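Local coordinates for phenylacetic acid degradation protein PaaI (Thermus thermophilus HB8, PDB 1WLU) that probably hydrolyses acyl-CoA thioesters as a hot dog fold thioesterase linked to phenylacetic acid degradation, and binds coenzyme A, at residues M1-P4 and F5-A8. Sequence-based numbering, arbitrary orientation.
Sequences MRDP and FMEA
With CG swung opposite its own backbone N (chi1 -168°), Asp3 carries its carboxylate over the first turn of helix 4-8, where OD1 accepts from Met6 N at 3.0 Å. The N-H...O angle of 163° supports a true bond, although the donor reaches OD1 on the anti side and well out of the carboxylate plane. Asp3 is thus the N-cap residue of helix 4-8, its side chain accepting from the N-H three residues on. The main chain then settles into i to i+4 helical bonds: Glu7 N to Asp3 O at 3.0 Å and Ala8 N to Pro4 O at 2.8 Å. Met6 crosses the Asp3 side chain at about a right angle, its CG 3.4 Å from Asp3 OD1 and its SD 3.7 Å from Asp3 CB.

On the solvent-exposed flank, Arg2 and Glu7 both run extended and meet in a salt bridge, Arg2 NH1 to Glu7 OE1 at 2.6 Å. OE1 lies at the guanidinium edge, close to its plane, yet NH1 arrives from above the carboxylate, the two planes being 52° apart. A water donates to Pro4 O and, weakly, to Glu7 OE2.

Phe5 and Met6 pack on helix 40-56, while the Phe5 ring also meets His39 of the second subunit and Asp3 OD2 takes a weak hydrogen bond from Leu34 N there. Without the carboxylate, as with an alanine here, Met6 N would probably lose its capping acceptor and Leu34 N of the second subunit its weak bond. One carboxylate thus caps the helix through OD1 and touches the second subunit, weakly, through OD2, and its negative charge at the helix N-terminus would be expected to interact favourably with the helix dipole.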
loop_
_atom_site.group_PDB
_atom_site.type_symbol
_atom_site.label_atom_id
_atom_site.label_comp_id
_atom_site.label_asym_id
_atom_site.label_seq_id
_atom_site.Cartn_x
_atom_site.Cartn_y
_atom_site.Cartn_z
ATOM N N MET A 1 7.861 14.396 -25.713
ATOM C CA MET A 1 7.618 13.270 -24.766
ATOM C C MET A 1 7.662 11.940 -25.507
ATOM O O MET A 1 6.839 11.672 -26.383
ATOM C CB MET A 1 6.252 13.431 -24.087
ATOM C CG MET A 1 6.036 12.568 -22.835
ATOM S SD MET A 1 6.005 10.773 -23.093
ATOM C CE MET A 1 4.283 10.511 -23.526
ATOM N N ARG A 2 8.641 11.116 -25.156
ATOM C CA ARG A 2 8.791 9.802 -25.757
ATOM C C ARG A 2 9.067 8.815 -24.636
ATOM O O ARG A 2 10.018 8.984 -23.870
ATOM C CB ARG A 2 9.954 9.789 -26.753
ATOM C CG ARG A 2 10.310 8.398 -27.243
ATOM C CD ARG A 2 11.525 8.415 -28.154
ATOM N NE ARG A 2 12.071 7.073 -28.335
ATOM C CZ ARG A 2 11.401 6.056 -28.869
ATOM N NH1 ARG A 2 10.154 6.226 -29.283
ATOM N NH2 ARG A 2 11.975 4.866 -28.975
ATOM N N ASP A 3 8.226 7.796 -24.526
ATOM C CA ASP A 3 8.402 6.789 -23.491
ATOM C C ASP A 3 8.604 5.442 -24.176
ATOM O O ASP A 3 7.652 4.822 -24.647
ATOM C CB ASP A 3 7.175 6.751 -22.577
ATOM C CG ASP A 3 7.417 5.948 -21.319
ATOM O OD1 ASP A 3 7.679 4.733 -21.436
ATOM O OD2 ASP A 3 7.350 6.533 -20.214
ATOM N N PRO A 4 9.861 4.979 -24.248
ATOM C CA PRO A 4 10.185 3.702 -24.888
ATOM C C PRO A 4 9.371 2.503 -24.412
ATOM O O PRO A 4 8.930 1.693 -25.224
ATOM C CB PRO A 4 11.675 3.544 -24.602
ATOM C CG PRO A 4 12.157 4.961 -24.597
ATOM C CD PRO A 4 11.087 5.655 -23.785
ATOM N N PHE A 5 9.166 2.385 -23.103
ATOM C CA PHE A 5 8.413 1.251 -22.580
ATOM C C PHE A 5 6.937 1.324 -22.967
ATOM O O PHE A 5 6.331 0.311 -23.314
ATOM C CB PHE A 5 8.574 1.165 -21.060
ATOM C CG PHE A 5 8.198 -0.176 -20.480
ATOM C CD1 PHE A 5 8.709 -1.356 -21.021
ATOM C CD2 PHE A 5 7.359 -0.257 -19.375
ATOM C CE1 PHE A 5 8.388 -2.597 -20.464
ATOM C CE2 PHE A 5 7.033 -1.493 -18.809
ATOM C CZ PHE A 5 7.550 -2.662 -19.355
ATOM N N MET A 6 6.350 2.517 -22.912
ATOM C CA MET A 6 4.956 2.658 -23.314
ATOM C C MET A 6 4.831 2.246 -24.779
ATOM O O MET A 6 3.899 1.543 -25.162
ATOM C CB MET A 6 4.485 4.106 -23.154
ATOM C CG MET A 6 4.262 4.539 -21.714
ATOM S SD MET A 6 3.652 6.228 -21.613
ATOM C CE MET A 6 2.006 6.032 -22.241
ATOM N N GLU A 7 5.779 2.695 -25.594
ATOM C CA GLU A 7 5.773 2.370 -27.013
ATOM C C GLU A 7 5.919 0.863 -27.224
ATOM O O GLU A 7 5.203 0.270 -28.033
ATOM C CB GLU A 7 6.905 3.116 -27.721
ATOM C CG GLU A 7 6.983 2.863 -29.216
ATOM C CD GLU A 7 8.089 3.658 -29.877
ATOM O OE1 GLU A 7 7.982 4.900 -29.921
ATOM O OE2 GLU A 7 9.070 3.042 -30.346
ATOM N N ALA A 8 6.832 0.246 -26.482
ATOM C CA ALA A 8 7.061 -1.191 -26.601
ATOM C C ALA A 8 5.827 -2.003 -26.212
ATOM O O ALA A 8 5.589 -3.080 -26.761
ATOM C CB ALA A 8 8.250 -1.603 -25.742
HETATM O O HOH W 1 10.216 1.296 -27.604
#